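Local coordinates for protein cDNA FLJ56608, highly similar to Homo sapiens chloride channel, calcium activated, family member 1 (CLCA1), mRNA (PDB 6PYO) that may help mediate calcium-activated chloride conductance and regulate mucus secretion, and is represented by the calcium-binding von Willebrand factor type A domain, at residues T96-K101 with S107-L112; S18-N23 with A79-G84. All coordinates share one frame; numbering follows the deposited sequence.

Contact 1: T96-K101 with S107-L112; sequences TVIRKK and SEIVLL
Ile-98, in the C-terminal part of helix 87-99, meets Ser-107 and Ile-109 at the N-terminal side of strand 108-113, where the helix-to-strand connection of the Rossmann-like VWA fold re-enters the central sheet. A single methyl carries the contact: CD1 of Ile-98 lies 3.5 Å from Ser-107 OG and 3.8 Å from Ile-109 CD1. It gets there because CG1 of Ile-98 stands beside the backbone N (chi1 -68°) and CD1 continues that branch in an extended form (chi2 161°), sending the long arm down from the helix onto the strand. Ile-109 answers from the sheet with a bent arm, its chi2 of 58° turning CD1 back toward the helix, and the two side chains cross at a slant with only their end methyls touching. Ser-107 OG is no polar partner for Ile-98; its hydrogen bond goes to Thr-104 O in the connecting loop, so the buried hydroxyl is satisfied while its flank is packed by the methyl. Around this junction, Ile-98 and Ser-107 both rest on Ile-8 of strand 8-14, Ile-109 reaches Leu-91, Ala-94 and Phe-95 of helix 87-99, and strand 108-113 runs parallel between strands 8-14 and 133-138.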
loop_
_atom_site.group_PDB
_atom_site.type_symbol
_atom_site.label_atom_id
_atom_site.label_comp_id
_atom_site.label_asym_id
_atom_site.label_seq_id
_atom_site.Cartn_x
_atom_site.Cartn_y
_atom_site.Cartn_z
ATOM N N THR A 96 5.088 10.601 1.201
ATOM C CA THR A 96 6.179 11.302 0.523
ATOM C C THR A 96 6.167 11.031 -0.978
ATOM O O THR A 96 6.427 11.934 -1.791
ATOM C CB THR A 96 7.521 10.862 1.121
ATOM O OG1 THR A 96 7.443 10.952 2.543
ATOM C CG2 THR A 96 8.654 11.737 0.626
ATOM N N VAL A 97 5.874 9.783 -1.369
ATOM C CA VAL A 97 5.879 9.455 -2.786
ATOM C C VAL A 97 4.800 10.267 -3.484
ATOM O O VAL A 97 5.029 10.855 -4.546
ATOM C CB VAL A 97 5.691 7.937 -2.986
ATOM C CG1 VAL A 97 5.207 7.636 -4.416
ATOM C CG2 VAL A 97 6.997 7.179 -2.626
ATOM N N ILE A 98 3.624 10.363 -2.854
ATOM C CA ILE A 98 2.514 11.053 -3.486
ATOM C C ILE A 98 2.805 12.529 -3.561
ATOM O O ILE A 98 2.653 13.160 -4.616
ATOM C CB ILE A 98 1.208 10.777 -2.733
ATOM C CG1 ILE A 98 0.819 9.303 -2.918
ATOM C CG2 ILE A 98 0.121 11.672 -3.311
ATOM C CD1 ILE A 98 -0.156 8.813 -1.873
ATOM N N ARG A 99 3.251 13.096 -2.440
ATOM C CA ARG A 99 3.496 14.518 -2.324
ATOM C C ARG A 99 4.645 14.991 -3.166
ATOM O O ARG A 99 4.874 16.210 -3.201
ATOM C CB ARG A 99 3.776 14.912 -0.878
ATOM C CG ARG A 99 2.546 14.853 -0.026
ATOM C CD ARG A 99 2.837 14.942 1.462
ATOM N NE ARG A 99 1.571 14.903 2.188
ATOM C CZ ARG A 99 1.424 14.399 3.404
ATOM N NH1 ARG A 99 2.478 13.863 4.033
ATOM N NH2 ARG A 99 0.224 14.415 3.975
ATOM N N LYS A 100 5.402 14.091 -3.809
ATOM C CA LYS A 100 6.345 14.622 -4.795
ATOM C C LYS A 100 5.620 15.302 -5.953
ATOM O O LYS A 100 6.241 16.073 -6.694
ATOM C CB LYS A 100 7.273 13.538 -5.348
ATOM C CG LYS A 100 8.200 12.939 -4.270
ATOM C CD LYS A 100 9.580 12.644 -4.825
ATOM C CE LYS A 100 10.295 11.531 -4.050
ATOM N NZ LYS A 100 10.665 11.913 -2.663
ATOM N N LYS A 101 4.316 15.028 -6.138
ATOM C CA LYS A 101 3.561 15.546 -7.279
ATOM C C LYS A 101 2.235 16.156 -6.866
ATOM O O LYS A 101 1.790 17.136 -7.482
ATOM C CB LYS A 101 3.284 14.428 -8.324
ATOM C CG LYS A 101 4.487 13.993 -9.162
ATOM C CD LYS A 101 4.460 14.668 -10.543
ATOM C CE LYS A 101 3.724 13.820 -11.596
ATOM N NZ LYS A 101 3.246 14.592 -12.798
ATOM N N SER A 107 -6.170 10.878 -2.295
ATOM C CA SER A 107 -5.339 9.791 -2.789
ATOM C C SER A 107 -5.639 8.507 -2.016
ATOM O O SER A 107 -6.236 8.524 -0.941
ATOM C CB SER A 107 -3.853 10.157 -2.689
ATOM O OG SER A 107 -3.401 10.107 -1.348
ATOM N N GLU A 108 -5.266 7.381 -2.610
ATOM C CA GLU A 108 -5.491 6.069 -2.040
ATOM C C GLU A 108 -4.175 5.337 -1.738
ATOM O O GLU A 108 -3.211 5.414 -2.508
ATOM C CB GLU A 108 -6.328 5.247 -2.990
ATOM C CG GLU A 108 -7.771 5.820 -3.233
ATOM C CD GLU A 108 -8.474 5.127 -4.371
ATOM O OE1 GLU A 108 -8.995 4.003 -4.163
ATOM O OE2 GLU A 108 -8.466 5.677 -5.511
ATOM N N ILE A 109 -4.156 4.628 -0.609
ATOM C CA ILE A 109 -3.137 3.633 -0.268
ATOM C C ILE A 109 -3.804 2.253 -0.297
ATOM O O ILE A 109 -4.923 2.080 0.205
ATOM C CB ILE A 109 -2.525 3.929 1.106
ATOM C CG1 ILE A 109 -1.441 5.008 1.012
ATOM C CG2 ILE A 109 -1.961 2.656 1.684
ATOM C CD1 ILE A 109 -1.896 6.293 0.451
ATOM N N VAL A 110 -3.173 1.299 -0.964
ATOM C CA VAL A 110 -3.564 -0.105 -0.882
ATOM C C VAL A 110 -2.510 -0.757 0.022
ATOM O O VAL A 110 -1.363 -0.972 -0.398
ATOM C CB VAL A 110 -3.649 -0.777 -2.259
ATOM C CG1 VAL A 110 -4.031 -2.245 -2.115
ATOM C CG2 VAL A 110 -4.719 -0.046 -3.147
ATOM N N LEU A 111 -2.897 -1.060 1.254
ATOM C CA LEU A 111 -2.016 -1.621 2.282
ATOM C C LEU A 111 -2.206 -3.128 2.332
ATOM O O LEU A 111 -3.251 -3.620 2.783
ATOM C CB LEU A 111 -2.316 -0.996 3.640
ATOM C CG LEU A 111 -1.457 -1.459 4.827
ATOM C CD1 LEU A 111 0.028 -1.379 4.464
ATOM C CD2 LEU A 111 -1.785 -0.586 6.024
ATOM N N LEU A 112 -1.210 -3.869 1.849
ATOM C CA LEU A 112 -1.279 -5.323 1.824
ATOM C C LEU A 112 -0.345 -5.812 2.946
ATOM O O LEU A 112 0.885 -5.605 2.890
ATOM C CB LEU A 112 -0.899 -5.889 0.451
ATOM C CG LEU A 112 -1.718 -5.376 -0.765
ATOM C CD1 LEU A 112 -1.335 -6.033 -2.076
ATOM C CD2 LEU A 112 -3.196 -5.570 -0.566
#

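Contact 2: S18-N23 with A79-G84; sequences SMATGN and AAASGG. With CA (calcium ion), chain C.
The methyl of Ala-81 fits against the short 3-10 turn at Met-19 and Ala-20, with CB of Ala-81 3.4 Å from Ala-20 N and 3.8 Å from Met-19 C. It thus presses on the peptide joining the two residues and also touches their beta carbons, Met-19 CB and Ala-20 CB each lying 3.9 Å from Ala-81 CB. Met-19 offers no more than its root to Ala-81: its chain is bent at both chi2 and chi3 and carries the thioether away, toward Leu-28 and Leu-139. Thr-21 closes the turn on itself, its OG1 and backbone N both donating to Ser-18 O from the same face of the carbonyl plane; the hydroxyl bond, 3.0 Å from Thr-21 OG1 to Ser-18 O, is tilted 23° out of that plane. The Ser-18 hydroxyl turns instead to the calcium ion. At chi1 53°, Ser-18 OG sits between the backbone N and the carbonyl carbon and binds the calcium ion at 2.1 Å, while also hydrogen-bonding Asp-114 OD2. Ser-16, Thr-85 and two waters are the other ligands of the ion. Ser-16 and Ser-18 belong to the DxSxS motif, and with Thr-85 they form the metal ion-dependent adhesion site (MIDAS) found in many VWA domains.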
loop_
_atom_site.group_PDB
_atom_site.type_symbol
_atom_site.label_atom_id
_atom_site.label_comp_id
_atom_site.label_asym_id
_atom_site.label_seq_id
_atom_site.Cartn_x
_atom_site.Cartn_y
_atom_site.Cartn_z
ATOM N N SER A 18 7.440 -11.925 9.056
ATOM C CA SER A 18 6.192 -12.644 9.302
ATOM C C SER A 18 5.509 -13.032 8.006
ATOM O O SER A 18 4.764 -14.014 7.971
ATOM C CB SER A 18 5.209 -11.821 10.141
ATOM O OG SER A 18 4.969 -10.523 9.611
ATOM N N MET A 19 5.709 -12.248 6.946
ATOM C CA MET A 19 5.066 -12.535 5.674
ATOM C C MET A 19 5.588 -13.814 5.047
ATOM O O MET A 19 4.964 -14.321 4.110
ATOM C CB MET A 19 5.256 -11.339 4.733
ATOM C CG MET A 19 4.497 -10.106 5.200
ATOM S SD MET A 19 2.682 -10.327 5.128
ATOM C CE MET A 19 2.474 -10.190 3.360
ATOM N N ALA A 20 6.706 -14.356 5.551
ATOM C CA ALA A 20 7.192 -15.643 5.070
ATOM C C ALA A 20 6.294 -16.781 5.527
ATOM O O ALA A 20 6.360 -17.870 4.955
ATOM C CB ALA A 20 8.632 -15.886 5.538
ATOM N N THR A 21 5.449 -16.551 6.527
ATOM C CA THR A 21 4.571 -17.601 7.027
ATOM C C THR A 21 3.568 -18.023 5.967
ATOM O O THR A 21 2.993 -17.183 5.268
ATOM C CB THR A 21 3.787 -17.129 8.250
ATOM O OG1 THR A 21 4.670 -16.673 9.257
ATOM C CG2 THR A 21 2.932 -18.260 8.822
ATOM N N GLY A 22 3.324 -19.328 5.890
ATOM C CA GLY A 22 2.333 -19.848 4.966
ATOM C C GLY A 22 2.544 -19.325 3.564
ATOM O O GLY A 22 3.658 -19.334 3.028
ATOM N N ASN A 23 1.457 -18.861 2.957
ATOM C CA ASN A 23 1.480 -18.329 1.604
ATOM C C ASN A 23 1.256 -16.826 1.581
ATOM O O ASN A 23 0.858 -16.280 0.547
ATOM C CB ASN A 23 0.420 -19.025 0.755
ATOM C CG ASN A 23 0.775 -20.459 0.448
ATOM O OD1 ASN A 23 1.840 -20.739 -0.100
ATOM N ND2 ASN A 23 -0.113 -21.381 0.803
ATOM N N ALA A 79 9.878 -10.198 -3.888
ATOM C CA ALA A 79 10.191 -11.611 -4.075
ATOM C C ALA A 79 10.388 -12.356 -2.751
ATOM O O ALA A 79 10.198 -13.580 -2.698
ATOM C CB ALA A 79 11.450 -11.735 -4.932
ATOM N N ALA A 80 10.730 -11.658 -1.672
ATOM C CA ALA A 80 11.098 -12.369 -0.453
ATOM C C ALA A 80 10.711 -11.567 0.783
ATOM O O ALA A 80 10.600 -10.339 0.755
ATOM C CB ALA A 80 12.601 -12.677 -0.434
ATOM N N ALA A 81 10.560 -12.288 1.883
ATOM C CA ALA A 81 10.099 -11.739 3.145
ATOM C C ALA A 81 11.219 -11.836 4.164
ATOM O O ALA A 81 11.825 -12.901 4.332
ATOM C CB ALA A 81 8.856 -12.503 3.631
ATOM N N SER A 82 11.515 -10.715 4.808
ATOM C CA SER A 82 12.551 -10.665 5.825
ATOM C C SER A 82 12.501 -9.298 6.485
ATOM O O SER A 82 12.015 -8.325 5.903
ATOM C CB SER A 82 13.939 -10.907 5.217
ATOM O OG SER A 82 14.466 -9.703 4.716
ATOM N N GLY A 83 13.025 -9.232 7.704
ATOM C CA GLY A 83 13.163 -7.975 8.406
ATOM C C GLY A 83 11.988 -7.735 9.325
ATOM O O GLY A 83 11.082 -8.560 9.473
ATOM N N GLY A 84 12.037 -6.590 9.984
ATOM C CA GLY A 84 11.011 -6.241 10.934
ATOM C C GLY A 84 9.847 -5.553 10.249
ATOM O O GLY A 84 9.768 -5.440 9.025
HETATM CA CA CA C . 5.678 -8.583 10.155
HETATM O O HOH W 1 5.025 -8.846 12.452
HETATM O O HOH W 2 3.681 -7.658 9.287
#

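How the contacts relate
Contacts 1 and 2 lie on opposite sides of the centre of one VWA domain, their centres about 23 Å apart and their nearest atoms about 5 Å apart without touching. They come in series along the chain: 18-23 pairs with 79-84 before 96-101 pairs with 107-112. Helix 87-99 connects them, since it starts just beyond 79-84, near the MIDAS, and its C-terminal part lies in contact 1. Strands 8-14 and 108-113, neighbours in the sheet, run the same way, toward the metal-bearing loops. Contact 1 therefore belongs to the buried interior at the far end of these elements, whereas contact 2 joins two loops in a partly buried contact at the MIDAS end.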